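Local coordinates for protein nucleoporin NUP82 (Saccharomyces cerevisiae, PDB 3PBP) that serves as a structural constituent of the nuclear pore complex, seen here as its N-terminal domain, which binds the nucleoporin NUP116, at residues L80-D85 with F89-P94; G203-F208 with V315-D320; V256-E261 with D271-Y276; F285-F290 with S323-F328; I305-D308 with E313-C316. The protein carries 1 engineered substitution. All coordinates share one frame; numbering follows the deposited sequence.

Contact 1 of 5, residues L80-D85 with F89-P94; sequences LCLFND and FVMEVP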
# COMPACT_ATOMS: atom_id res chain seq x y z
N LEU A 80 -2.12 -18.47 11.35
CA LEU A 80 -3.04 -17.47 11.87
C LEU A 80 -2.18 -16.34 12.44
O LEU A 80 -1.08 -16.57 12.97
CB LEU A 80 -3.92 -18.05 12.97
CG LEU A 80 -4.98 -19.04 12.52
CD1 LEU A 80 -5.72 -19.52 13.76
CD2 LEU A 80 -5.95 -18.40 11.52
N CYS A 81 -2.66 -15.12 12.31
CA CYS A 81 -1.96 -13.98 12.83
C CYS A 81 -2.94 -13.20 13.69
O CYS A 81 -3.95 -12.69 13.19
CB CYS A 81 -1.45 -13.09 11.71
SG CYS A 81 -0.44 -11.72 12.31
N LEU A 82 -2.67 -13.15 14.99
CA LEU A 82 -3.53 -12.45 15.94
C LEU A 82 -2.76 -11.21 16.41
O LEU A 82 -1.60 -11.31 16.85
CB LEU A 82 -3.89 -13.37 17.12
CG LEU A 82 -4.35 -14.77 16.69
CD1 LEU A 82 -3.13 -15.63 16.48
CD2 LEU A 82 -5.27 -15.40 17.71
N PHE A 83 -3.41 -10.05 16.30
CA PHE A 83 -2.74 -8.81 16.69
C PHE A 83 -3.67 -7.69 17.14
O PHE A 83 -4.87 -7.70 16.88
CB PHE A 83 -1.91 -8.28 15.52
CG PHE A 83 -2.73 -7.85 14.33
CD1 PHE A 83 -3.21 -8.78 13.41
CD2 PHE A 83 -3.06 -6.51 14.15
CE1 PHE A 83 -4.01 -8.39 12.32
CE2 PHE A 83 -3.86 -6.10 13.07
CZ PHE A 83 -4.33 -7.04 12.15
N ASN A 84 -3.07 -6.72 17.82
CA ASN A 84 -3.79 -5.54 18.27
C ASN A 84 -2.88 -4.36 17.94
O ASN A 84 -1.98 -4.47 17.10
CB ASN A 84 -4.10 -5.62 19.77
CG ASN A 84 -2.85 -5.75 20.65
OD1 ASN A 84 -1.71 -5.75 20.16
ND2 ASN A 84 -3.07 -5.86 21.96
N ASP A 85 -3.10 -3.22 18.59
CA ASP A 85 -2.28 -2.05 18.29
C ASP A 85 -0.87 -2.15 18.89
O ASP A 85 0.00 -1.34 18.57
CB ASP A 85 -2.97 -0.80 18.82
CG ASP A 85 -3.19 -0.85 20.32
OD1 ASP A 85 -3.77 -1.85 20.82
OD2 ASP A 85 -2.78 0.11 21.01
N PHE A 89 0.98 -11.96 17.09
CA PHE A 89 1.25 -13.37 17.35
C PHE A 89 1.02 -14.15 16.06
O PHE A 89 0.12 -13.84 15.30
CB PHE A 89 0.30 -13.97 18.39
CG PHE A 89 0.50 -13.45 19.77
CD1 PHE A 89 -0.11 -12.25 20.18
CD2 PHE A 89 1.25 -14.18 20.70
CE1 PHE A 89 0.03 -11.78 21.48
CE2 PHE A 89 1.39 -13.71 22.00
CZ PHE A 89 0.78 -12.51 22.39
N VAL A 90 1.84 -15.17 15.82
CA VAL A 90 1.64 -16.00 14.65
C VAL A 90 1.65 -17.46 15.10
O VAL A 90 2.63 -17.96 15.65
CB VAL A 90 2.72 -15.77 13.59
CG1 VAL A 90 2.56 -16.76 12.45
CG2 VAL A 90 2.60 -14.35 13.05
N MSE A 91 0.51 -18.13 14.89
CA MSE A 91 0.35 -19.52 15.28
C MSE A 91 0.13 -20.44 14.10
O MSE A 91 -0.50 -20.07 13.11
CB MSE A 91 -0.81 -19.64 16.24
CG MSE A 91 -0.51 -19.06 17.58
SE MSE A 91 -2.05 -19.03 18.75
CE MSE A 91 -1.57 -17.52 19.86
N GLU A 92 0.63 -21.66 14.24
CA GLU A 92 0.52 -22.66 13.20
C GLU A 92 -0.67 -23.57 13.49
O GLU A 92 -0.73 -24.18 14.55
CB GLU A 92 1.81 -23.48 13.17
CG GLU A 92 1.92 -24.48 12.05
CD GLU A 92 3.28 -25.14 11.99
OE1 GLU A 92 3.59 -25.97 12.88
OE2 GLU A 92 4.06 -24.83 11.06
N VAL A 93 -1.62 -23.64 12.57
CA VAL A 93 -2.77 -24.53 12.75
C VAL A 93 -2.19 -25.95 12.67
O VAL A 93 -1.57 -26.32 11.67
CB VAL A 93 -3.82 -24.35 11.65
CG1 VAL A 93 -4.91 -25.36 11.80
CG2 VAL A 93 -4.39 -22.95 11.72
N PRO A 94 -2.37 -26.76 13.73
CA PRO A 94 -1.85 -28.13 13.80
C PRO A 94 -2.44 -29.16 12.84
O PRO A 94 -2.78 -30.26 13.26
CB PRO A 94 -2.10 -28.51 15.26
CG PRO A 94 -2.30 -27.19 15.96
CD PRO A 94 -3.09 -26.42 14.96
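Leu80 and Met91 bond to each other through both their backbone N and O atoms, and Leu82 and Phe89 do the same two residues nearer the turn. This is an antiparallel beta hairpin, with Cys81 facing Val90 as the non-hydrogen-bonded pair between them. The bond from Leu80 N to Met91 O is 2.9 Å long and fairly straight, 165° at the hydrogen. The short strand axes run at 153° to each other, so the pairing is antiparallel with a clear twist.

Val90 is worth following outward. Its CB lies 3.9 Å from Leu80 O, and CG1, anti to its own backbone N (chi1 174°), comes to 3.7 Å from that same oxygen. CG2, anti to the carbonyl carbon, ends 4.1 Å from Cys81 SG. Both side chains are on the face that turns to strand 127-132 of the next blade, where Cys81 packs on Val130 and Phe132.

Leu80, Leu82, Phe89 and Met91 occupy the other face. Leu82 sends CD1 toward selenomethionine Met91, whose extended chain crosses it at about a right angle and brings CE to 4.2 Å from that CD1. Past the strand end, Val93 CG2 covers Leu80 CG at 4.0 Å. Phe89 has Leu82 O at its ring edge and meets the ring of His113 edge-to-face.

These are the middle strands of a four-stranded blade of the beta propeller. Four backbone bonds set the register, and the apolar side chains on both faces suit the hairpin to burial within the domain.

Contact 2 of 5, residues G203-F208 with V315-D320; sequences GDIFAF and VCVSFD
Ile205 reaches across to Val317 and Val315, and its CD1 does all the touching. That methyl sits 3.9 Å from Val317 CG2 and 4.3 Å from Val315 CG1, over two valines that stand on the same side of strand 313-319. Ile205 gets there because its chain is stretched out beyond CB (chi2 174°), which carries CD1 well out from its own backbone. Ile205 and Val317 run past each other in opposite directions, methyl beside methyl. No hydrogen bond links the segments, and the close part is purely apolar and buried, with Leu327 and Tyr195 also packed against Ile205.

Toward Gly203 the fit is looser. The ring of Phe319 leans in this direction, yet its nearest approach to the 203-208 segment is 5.1 Å. Gly203 has a positive phi of 133°, and a CB there would run into the preceding carbonyl oxygen as well as crowd Phe319 CE1. Asp204 points away from the valines, and its OD2 forms a salt bridge with Lys98 NZ of the NUP116 chain, which also donates a hydrogen bond to Gly203 O. Asp320, past the end of the strand, is exposed.

Strand 204-208 belongs with strands 182-187 and 194-198, whereas Val315 and Val317 belong to the sheet that follows in sequence. Apolar side chains meeting between two successive sheets are typical of neighbouring blades in a beta propeller.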
# COMPACT_ATOMS: atom_id res chain seq x y z
N GLY A 203 -7.55 11.19 -1.00
CA GLY A 203 -7.44 9.82 -1.44
C GLY A 203 -6.64 9.63 -2.71
O GLY A 203 -6.97 10.17 -3.76
N ASP A 204 -5.58 8.85 -2.60
CA ASP A 204 -4.72 8.56 -3.74
C ASP A 204 -4.15 7.15 -3.63
O ASP A 204 -4.24 6.52 -2.58
CB ASP A 204 -3.60 9.59 -3.82
CG ASP A 204 -4.04 10.86 -4.53
OD1 ASP A 204 -4.34 10.79 -5.76
OD2 ASP A 204 -4.09 11.93 -3.86
N ILE A 205 -3.58 6.65 -4.72
CA ILE A 205 -3.00 5.33 -4.71
C ILE A 205 -1.50 5.37 -4.99
O ILE A 205 -1.04 6.03 -5.91
CB ILE A 205 -3.70 4.42 -5.76
CG1 ILE A 205 -5.17 4.27 -5.38
CG2 ILE A 205 -3.00 3.08 -5.84
CD1 ILE A 205 -6.00 3.53 -6.38
N PHE A 206 -0.73 4.68 -4.17
CA PHE A 206 0.70 4.61 -4.38
C PHE A 206 1.01 3.13 -4.49
O PHE A 206 0.12 2.29 -4.26
CB PHE A 206 1.46 5.24 -3.21
CG PHE A 206 1.29 6.74 -3.11
CD1 PHE A 206 0.09 7.29 -2.67
CD2 PHE A 206 2.31 7.59 -3.51
CE1 PHE A 206 -0.10 8.68 -2.63
CE2 PHE A 206 2.13 8.97 -3.48
CZ PHE A 206 0.92 9.52 -3.05
N ALA A 207 2.24 2.80 -4.84
CA ALA A 207 2.57 1.40 -4.97
C ALA A 207 4.04 1.10 -4.82
O ALA A 207 4.89 1.88 -5.22
CB ALA A 207 2.07 0.87 -6.30
N PHE A 208 4.32 -0.05 -4.20
CA PHE A 208 5.67 -0.54 -4.01
C PHE A 208 5.84 -1.68 -5.02
O PHE A 208 5.14 -2.70 -4.96
CB PHE A 208 5.82 -1.09 -2.59
CG PHE A 208 5.89 -0.04 -1.54
CD1 PHE A 208 7.10 0.62 -1.30
CD2 PHE A 208 4.78 0.28 -0.79
CE1 PHE A 208 7.18 1.59 -0.30
CE2 PHE A 208 4.84 1.24 0.22
CZ PHE A 208 6.05 1.90 0.47
N VAL A 315 -8.94 -2.90 -9.46
CA VAL A 315 -8.67 -2.26 -8.18
C VAL A 315 -9.94 -1.57 -7.73
O VAL A 315 -10.53 -0.83 -8.50
CB VAL A 315 -7.55 -1.22 -8.30
CG1 VAL A 315 -7.29 -0.58 -6.94
CG2 VAL A 315 -6.28 -1.87 -8.83
N CYS A 316 -10.37 -1.83 -6.50
CA CYS A 316 -11.59 -1.20 -6.01
C CYS A 316 -11.29 -0.28 -4.84
O CYS A 316 -10.55 -0.65 -3.92
CB CYS A 316 -12.61 -2.26 -5.58
SG CYS A 316 -14.16 -1.56 -4.92
N VAL A 317 -11.86 0.92 -4.87
CA VAL A 317 -11.67 1.91 -3.81
C VAL A 317 -12.99 2.45 -3.23
O VAL A 317 -13.92 2.76 -3.97
CB VAL A 317 -10.83 3.09 -4.32
CG1 VAL A 317 -10.52 4.03 -3.17
CG2 VAL A 317 -9.55 2.58 -4.94
N SER A 318 -13.05 2.53 -1.90
CA SER A 318 -14.21 3.04 -1.16
C SER A 318 -14.09 4.54 -0.92
O SER A 318 -12.98 5.08 -0.87
CB SER A 318 -14.31 2.40 0.22
OG SER A 318 -14.73 1.06 0.14
N PHE A 319 -15.24 5.19 -0.72
CA PHE A 319 -15.28 6.62 -0.45
C PHE A 319 -16.37 7.00 0.56
O PHE A 319 -17.38 6.29 0.68
CB PHE A 319 -15.49 7.39 -1.75
CG PHE A 319 -14.23 7.63 -2.53
CD1 PHE A 319 -13.38 8.67 -2.17
CD2 PHE A 319 -13.90 6.83 -3.62
CE1 PHE A 319 -12.21 8.91 -2.89
CE2 PHE A 319 -12.74 7.06 -4.35
CZ PHE A 319 -11.89 8.11 -3.98
N ASP A 320 -16.15 8.10 1.28
CA ASP A 320 -17.09 8.62 2.28
C ASP A 320 -18.55 8.57 1.84
O ASP A 320 -19.43 8.22 2.61
CB ASP A 320 -16.80 10.08 2.61
CG ASP A 320 -15.67 10.25 3.58
OD1 ASP A 320 -15.68 9.58 4.63
OD2 ASP A 320 -14.77 11.08 3.29

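Contact 3 of 5, residues V256-E261 with D271-Y276; sequences VSKLHE and DIQKEY
Lys258 and Leu259 pack against the loop that follows strand 269-271, a helix-on-loop contact in the insertion between two propeller blades that carries helices 220-235 and 243-262.

The polar part hangs on a single amine. Lys258 is drawn out to full length, with CG anti to its backbone N (chi1 -156°) and every later torsion extended, so that NZ arrives at the hydroxyl end of Tyr276. It donates to Tyr276 OH at 3.0 Å, lying near the plane of the ring at its edge. Its aliphatic CD also passes 3.5 Å from Tyr276 OH. A second, weak hydrogen bond of 3.5 Å goes from Lys258 NZ to Gln273 OE1, and the lysine crosses both partners at about a right angle.

The apolar part is one pair beneath, where Leu259 CD2 meets Ile272 CG1 at 4.1 Å; these two are buried, while Lys258 and Gln273 are exposed.

The ring of Tyr276 meets that of Phe255, with the planes inclined at about 30°. A leucine in place of Tyr276 would probably cost the lysine amine its shorter bond, leaving the weak one to Gln273 to hold it across this contact.

The loop itself is bent back by a backbone bond within it, from Tyr276 N to Gln273 O at 2.9 Å, and that same oxygen lies in plane at the edge of the Tyr276 ring.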
# COMPACT_ATOMS: atom_id res chain seq x y z
N VAL A 256 15.10 -9.72 -12.71
CA VAL A 256 14.24 -10.85 -13.05
C VAL A 256 15.04 -11.98 -13.68
O VAL A 256 14.67 -13.14 -13.56
CB VAL A 256 13.10 -10.43 -14.01
CG1 VAL A 256 12.27 -11.63 -14.37
CG2 VAL A 256 12.21 -9.39 -13.34
N SER A 257 16.15 -11.63 -14.32
CA SER A 257 17.02 -12.63 -14.94
C SER A 257 17.78 -13.38 -13.86
O SER A 257 17.99 -14.60 -13.97
CB SER A 257 18.03 -11.97 -15.88
OG SER A 257 17.39 -11.41 -17.00
N LYS A 258 18.18 -12.66 -12.82
CA LYS A 258 18.90 -13.27 -11.72
C LYS A 258 17.95 -14.18 -10.97
O LYS A 258 18.35 -15.23 -10.46
CB LYS A 258 19.46 -12.19 -10.80
CG LYS A 258 20.66 -12.65 -10.01
CD LYS A 258 21.17 -11.55 -9.09
CE LYS A 258 22.44 -11.99 -8.35
NZ LYS A 258 22.94 -10.99 -7.36
N LEU A 259 16.68 -13.79 -10.89
CA LEU A 259 15.70 -14.64 -10.20
C LEU A 259 15.61 -15.95 -10.97
O LEU A 259 15.70 -17.03 -10.39
CB LEU A 259 14.32 -13.98 -10.17
CG LEU A 259 14.12 -12.75 -9.29
CD1 LEU A 259 12.68 -12.30 -9.38
CD2 LEU A 259 14.48 -13.09 -7.85
N HIS A 260 15.44 -15.84 -12.29
CA HIS A 260 15.35 -17.00 -13.14
C HIS A 260 16.56 -17.93 -12.99
O HIS A 260 16.45 -19.14 -13.19
CB HIS A 260 15.23 -16.57 -14.59
CG HIS A 260 14.85 -17.67 -15.52
ND1 HIS A 260 13.66 -17.68 -16.21
CD2 HIS A 260 15.48 -18.83 -15.84
CE1 HIS A 260 13.57 -18.80 -16.91
NE2 HIS A 260 14.66 -19.52 -16.70
N GLU A 261 17.71 -17.37 -12.63
CA GLU A 261 18.91 -18.17 -12.48
C GLU A 261 18.97 -18.92 -11.15
O GLU A 261 19.63 -19.94 -11.05
CB GLU A 261 20.16 -17.31 -12.57
CG GLU A 261 20.31 -16.51 -13.85
CD GLU A 261 21.65 -15.78 -13.92
OE1 GLU A 261 22.67 -16.44 -14.21
OE2 GLU A 261 21.69 -14.55 -13.66
N ASP A 271 15.22 -17.33 -3.43
CA ASP A 271 15.66 -16.44 -2.35
C ASP A 271 15.88 -15.04 -2.86
O ASP A 271 16.33 -14.84 -3.99
CB ASP A 271 16.96 -16.94 -1.74
CG ASP A 271 16.79 -18.25 -1.01
OD1 ASP A 271 15.89 -18.33 -0.16
OD2 ASP A 271 17.56 -19.21 -1.29
N ILE A 272 15.58 -14.06 -2.02
CA ILE A 272 15.75 -12.67 -2.40
C ILE A 272 16.56 -11.90 -1.37
O ILE A 272 16.13 -11.73 -0.24
CB ILE A 272 14.38 -12.02 -2.63
CG1 ILE A 272 13.71 -12.72 -3.82
CG2 ILE A 272 14.54 -10.52 -2.82
CD1 ILE A 272 12.43 -12.11 -4.28
N GLN A 273 17.73 -11.45 -1.80
CA GLN A 273 18.68 -10.71 -0.95
C GLN A 273 18.15 -9.38 -0.44
O GLN A 273 17.50 -8.64 -1.18
CB GLN A 273 19.97 -10.49 -1.73
CG GLN A 273 20.29 -11.64 -2.68
CD GLN A 273 21.62 -11.47 -3.40
OE1 GLN A 273 21.84 -10.49 -4.12
NE2 GLN A 273 22.51 -12.44 -3.23
N LYS A 274 18.45 -9.07 0.81
CA LYS A 274 17.99 -7.83 1.44
C LYS A 274 18.16 -6.58 0.59
O LYS A 274 17.40 -5.62 0.72
CB LYS A 274 18.68 -7.63 2.80
CG LYS A 274 20.08 -8.24 2.91
CD LYS A 274 20.75 -7.92 4.25
CE LYS A 274 21.95 -8.84 4.49
NZ LYS A 274 22.58 -8.61 5.82
N GLU A 275 19.16 -6.59 -0.29
CA GLU A 275 19.43 -5.43 -1.14
C GLU A 275 18.28 -5.11 -2.08
O GLU A 275 17.92 -3.94 -2.25
CB GLU A 275 20.71 -5.64 -1.95
CG GLU A 275 21.96 -5.85 -1.09
CD GLU A 275 22.18 -7.31 -0.67
OE1 GLU A 275 22.42 -8.15 -1.56
OE2 GLU A 275 22.11 -7.61 0.55
N TYR A 276 17.69 -6.14 -2.68
CA TYR A 276 16.58 -5.98 -3.63
C TYR A 276 15.23 -5.75 -2.99
O TYR A 276 14.24 -5.57 -3.68
CB TYR A 276 16.47 -7.20 -4.54
CG TYR A 276 17.74 -7.55 -5.26
CD1 TYR A 276 18.70 -8.36 -4.66
CD2 TYR A 276 18.00 -7.07 -6.54
CE1 TYR A 276 19.88 -8.69 -5.33
CE2 TYR A 276 19.17 -7.38 -7.22
CZ TYR A 276 20.11 -8.19 -6.61
OH TYR A 276 21.27 -8.50 -7.28

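Contact 4 of 5, residues F285-F290 with S323-F328; sequences FTINPF and SLILLF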
# COMPACT_ATOMS: atom_id res chain seq x y z
N PHE A 285 -0.77 7.45 -8.37
CA PHE A 285 -1.25 6.91 -9.61
C PHE A 285 -2.27 7.91 -10.14
O PHE A 285 -2.93 8.62 -9.39
CB PHE A 285 -1.97 5.58 -9.39
CG PHE A 285 -1.08 4.39 -9.51
CD1 PHE A 285 -0.07 4.16 -8.60
CD2 PHE A 285 -1.27 3.49 -10.54
CE1 PHE A 285 0.75 3.05 -8.71
CE2 PHE A 285 -0.46 2.37 -10.67
CZ PHE A 285 0.55 2.15 -9.75
N THR A 286 -2.38 7.94 -11.45
CA THR A 286 -3.33 8.79 -12.12
C THR A 286 -4.64 7.99 -12.16
O THR A 286 -4.62 6.81 -12.50
CB THR A 286 -2.82 9.08 -13.52
OG1 THR A 286 -2.25 10.39 -13.54
CG2 THR A 286 -3.90 8.99 -14.53
N ILE A 287 -5.76 8.59 -11.77
CA ILE A 287 -7.03 7.86 -11.83
C ILE A 287 -7.87 8.60 -12.86
O ILE A 287 -8.51 9.61 -12.55
CB ILE A 287 -7.78 7.86 -10.47
CG1 ILE A 287 -6.92 7.20 -9.39
CG2 ILE A 287 -9.10 7.12 -10.60
CD1 ILE A 287 -7.57 7.14 -8.03
N ASN A 288 -7.87 8.10 -14.09
CA ASN A 288 -8.57 8.74 -15.19
C ASN A 288 -9.76 7.95 -15.74
O ASN A 288 -9.62 6.79 -16.11
CB ASN A 288 -7.57 8.97 -16.31
CG ASN A 288 -8.05 9.97 -17.33
OD1 ASN A 288 -9.23 10.29 -17.40
ND2 ASN A 288 -7.13 10.47 -18.14
N PRO A 289 -10.95 8.58 -15.81
CA PRO A 289 -11.27 9.95 -15.43
C PRO A 289 -11.85 10.01 -14.01
O PRO A 289 -12.85 9.36 -13.72
CB PRO A 289 -12.30 10.35 -16.47
CG PRO A 289 -13.09 9.06 -16.63
CD PRO A 289 -12.00 8.00 -16.67
N PHE A 290 -11.23 10.80 -13.14
CA PHE A 290 -11.71 10.92 -11.77
C PHE A 290 -13.03 11.67 -11.63
O PHE A 290 -13.16 12.80 -12.09
CB PHE A 290 -10.67 11.61 -10.90
CG PHE A 290 -10.98 11.54 -9.44
CD1 PHE A 290 -11.00 10.31 -8.78
CD2 PHE A 290 -11.32 12.68 -8.73
CE1 PHE A 290 -11.35 10.21 -7.43
CE2 PHE A 290 -11.67 12.60 -7.38
CZ PHE A 290 -11.69 11.36 -6.73
N SER A 323 -19.66 5.42 -1.97
CA SER A 323 -19.43 5.17 -3.39
C SER A 323 -18.24 4.21 -3.60
O SER A 323 -17.37 4.03 -2.72
CB SER A 323 -19.17 6.51 -4.11
OG SER A 323 -19.32 6.40 -5.52
N LEU A 324 -18.22 3.59 -4.77
CA LEU A 324 -17.18 2.63 -5.13
C LEU A 324 -16.69 2.92 -6.53
O LEU A 324 -17.50 3.18 -7.42
CB LEU A 324 -17.79 1.23 -5.14
CG LEU A 324 -17.15 0.13 -4.32
CD1 LEU A 324 -17.04 0.58 -2.87
CD2 LEU A 324 -17.99 -1.12 -4.45
N ILE A 325 -15.38 2.91 -6.75
CA ILE A 325 -14.89 3.12 -8.11
C ILE A 325 -14.05 1.90 -8.50
O ILE A 325 -13.10 1.54 -7.82
CB ILE A 325 -14.05 4.43 -8.27
CG1 ILE A 325 -12.75 4.38 -7.47
CG2 ILE A 325 -14.88 5.61 -7.86
CD1 ILE A 325 -11.78 5.51 -7.80
N LEU A 326 -14.45 1.26 -9.59
CA LEU A 326 -13.75 0.09 -10.09
C LEU A 326 -12.74 0.58 -11.11
O LEU A 326 -13.10 1.15 -12.12
CB LEU A 326 -14.76 -0.87 -10.72
CG LEU A 326 -15.89 -1.34 -9.78
CD1 LEU A 326 -16.72 -2.41 -10.46
CD2 LEU A 326 -15.30 -1.89 -8.48
N LEU A 327 -11.46 0.35 -10.82
CA LEU A 327 -10.38 0.81 -11.68
C LEU A 327 -9.65 -0.32 -12.40
O LEU A 327 -9.69 -1.46 -11.96
CB LEU A 327 -9.39 1.61 -10.85
CG LEU A 327 -9.99 2.62 -9.88
CD1 LEU A 327 -8.88 3.23 -9.00
CD2 LEU A 327 -10.72 3.68 -10.66
N PHE A 328 -8.97 0.04 -13.49
CA PHE A 328 -8.20 -0.90 -14.30
C PHE A 328 -6.84 -0.29 -14.67
O PHE A 328 -6.77 0.83 -15.19
CB PHE A 328 -8.99 -1.22 -15.57
CG PHE A 328 -8.23 -2.05 -16.56
CD1 PHE A 328 -8.01 -3.42 -16.32
CD2 PHE A 328 -7.72 -1.48 -17.72
CE1 PHE A 328 -7.29 -4.20 -17.24
CE2 PHE A 328 -7.01 -2.24 -18.64
CZ PHE A 328 -6.79 -3.60 -18.40
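Ile287 and Leu327 bring the two backbones no nearer than 7.8 Å between their CA atoms, and no hydrogen bond crosses. In this five-stranded propeller blade, strand 347-355 lies between the two segments, pairing parallel with 286-288 and antiparallel with 323-329.

One methyl carries the contact. Ile287 turns its CB toward the other segment and holds CG2 anti to its backbone N, and from there the branch reaches both partners. Leu327 meets it with CD2, at 3.8 Å from Ile287 CG2. Ile325 comes from two residues back along the same side of its strand. Both partners cross Ile287 at about a right angle, and all three residues are buried. Leu327 also packs on Ile205, so this apolar patch continues to strand 204-208 of the preceding blade.

On its other side strand 286-288 is tied to a different molecule: Ile287 makes backbone hydrogen bonds to the NUP116 chain, and Thr286 packs on Arg101 of that chain. Ile287 thus packs on its own blade through its side chain while its backbone bonds to the partner.

Ile325 places CG1 between its backbone N and carbonyl carbon (chi1 66°), from where the extended chain delivers CD1 to 4.2 Å from Ile287 CG2.

Contact 5 of 5, residues I305-D308 with E313-C316; sequences ILID and EIVC
Ile307 lies across Ile314 at about a right angle, outer end over outer end, with Ile307 CG1 3.8 Å from Ile314 CD1. Ile314 runs its chain extended beyond CG1 (chi2 173°), which takes CD1 up to meet it. On the same face Ile305 heads the other way along the partner strand: its CD1 bends past Ile314 O to 3.9 Å from Cys316 CB. Helix 387-399 covers this face, Ile307 touching Ala390 and Ser394, and Ile314 touching Trp389. Cut back to an alanine, Ile307 is likely to leave the outer end of Ile314 uncovered on this side and a gap beneath the helix.

Glu313 and Leu306, a non-hydrogen-bonded pair, point to the opposite face. Glu313 CB passes 3.4 Å from Ile305 O, while its carboxylate OE1 accepts a hydrogen bond from the backbone N of Lys189.

Ile305 and Ile314 are the hydrogen-bonded pair. Ile305 N gives a nearly straight bond, 167°, to Ile314 O at 3.0 Å, in the carbonyl plane, and Ile314 N returns one of 2.9 Å to Ile305 O. Two such bonds next to a short connection mark the closed end of an antiparallel beta hairpin, here joining neighbouring strands of a propeller blade.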
# COMPACT_ATOMS: atom_id res chain seq x y z
N ILE A 305 -9.46 -7.43 -6.95
CA ILE A 305 -10.30 -8.54 -7.37
C ILE A 305 -9.81 -9.17 -8.65
O ILE A 305 -9.64 -8.51 -9.67
CB ILE A 305 -11.76 -8.11 -7.60
CG1 ILE A 305 -12.32 -7.47 -6.33
CG2 ILE A 305 -12.60 -9.32 -7.99
CD1 ILE A 305 -11.84 -6.03 -6.12
N LEU A 306 -9.63 -10.48 -8.60
CA LEU A 306 -9.16 -11.24 -9.73
C LEU A 306 -10.27 -11.42 -10.78
O LEU A 306 -11.41 -11.76 -10.45
CB LEU A 306 -8.63 -12.58 -9.22
CG LEU A 306 -7.65 -13.30 -10.13
CD1 LEU A 306 -6.50 -12.40 -10.49
CD2 LEU A 306 -7.16 -14.52 -9.40
N ILE A 307 -9.93 -11.19 -12.03
CA ILE A 307 -10.85 -11.29 -13.17
C ILE A 307 -10.74 -12.62 -13.93
O ILE A 307 -11.73 -13.14 -14.43
CB ILE A 307 -10.60 -10.13 -14.13
CG1 ILE A 307 -11.49 -8.97 -13.76
CG2 ILE A 307 -10.82 -10.54 -15.56
CD1 ILE A 307 -11.24 -7.78 -14.67
N ASP A 308 -9.53 -13.15 -14.04
CA ASP A 308 -9.32 -14.42 -14.73
C ASP A 308 -8.21 -15.22 -14.06
O ASP A 308 -8.00 -15.08 -12.85
CB ASP A 308 -8.97 -14.18 -16.20
CG ASP A 308 -7.69 -13.41 -16.38
OD1 ASP A 308 -6.85 -13.40 -15.45
OD2 ASP A 308 -7.51 -12.82 -17.46
N GLU A 313 -6.57 -8.11 -12.92
CA GLU A 313 -7.37 -7.64 -11.79
C GLU A 313 -8.01 -6.27 -11.92
O GLU A 313 -7.70 -5.47 -12.81
CB GLU A 313 -6.50 -7.61 -10.55
CG GLU A 313 -5.17 -6.94 -10.83
CD GLU A 313 -4.44 -6.53 -9.58
OE1 GLU A 313 -4.49 -7.29 -8.59
OE2 GLU A 313 -3.80 -5.46 -9.60
N ILE A 314 -8.89 -5.99 -10.97
CA ILE A 314 -9.59 -4.73 -10.90
C ILE A 314 -9.31 -4.18 -9.52
O ILE A 314 -9.40 -4.90 -8.52
CB ILE A 314 -11.10 -4.91 -11.10
CG1 ILE A 314 -11.39 -5.23 -12.56
CG2 ILE A 314 -11.86 -3.65 -10.69
CD1 ILE A 314 -12.82 -5.59 -12.79
N VAL A 315 -8.94 -2.90 -9.46
CA VAL A 315 -8.67 -2.26 -8.18
C VAL A 315 -9.94 -1.57 -7.73
O VAL A 315 -10.53 -0.83 -8.50
CB VAL A 315 -7.55 -1.22 -8.30
CG1 VAL A 315 -7.29 -0.58 -6.94
CG2 VAL A 315 -6.28 -1.87 -8.83
N CYS A 316 -10.37 -1.83 -6.50
CA CYS A 316 -11.59 -1.20 -6.01
C CYS A 316 -11.29 -0.28 -4.84
O CYS A 316 -10.55 -0.65 -3.92
CB CYS A 316 -12.61 -2.26 -5.58
SG CYS A 316 -14.16 -1.56 -4.92

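Overall arrangement
Contacts 2, 4 and 5 gather with their centres 8 to 14 Å apart, and contacts 1 and 3 stand away from them. Contact 1 comes first in the chain, its centre 27 to 34 Å from the others, in an early propeller blade. Contact 3 is nested within the long loop closed by contact 2, in the insertion, its nearest atoms about 9 Å away. Contacts 2 and 5 share Val315 and Cys316 on strand 313-319; strand 323-329 of contact 4 is next to it in the sheet, probably hydrogen-bonded from Leu327 N to Val315 O. Contact 5 is nested inside contact 4. One blade thus links its own hairpin, the preceding blade and the edge that NUP116 binds.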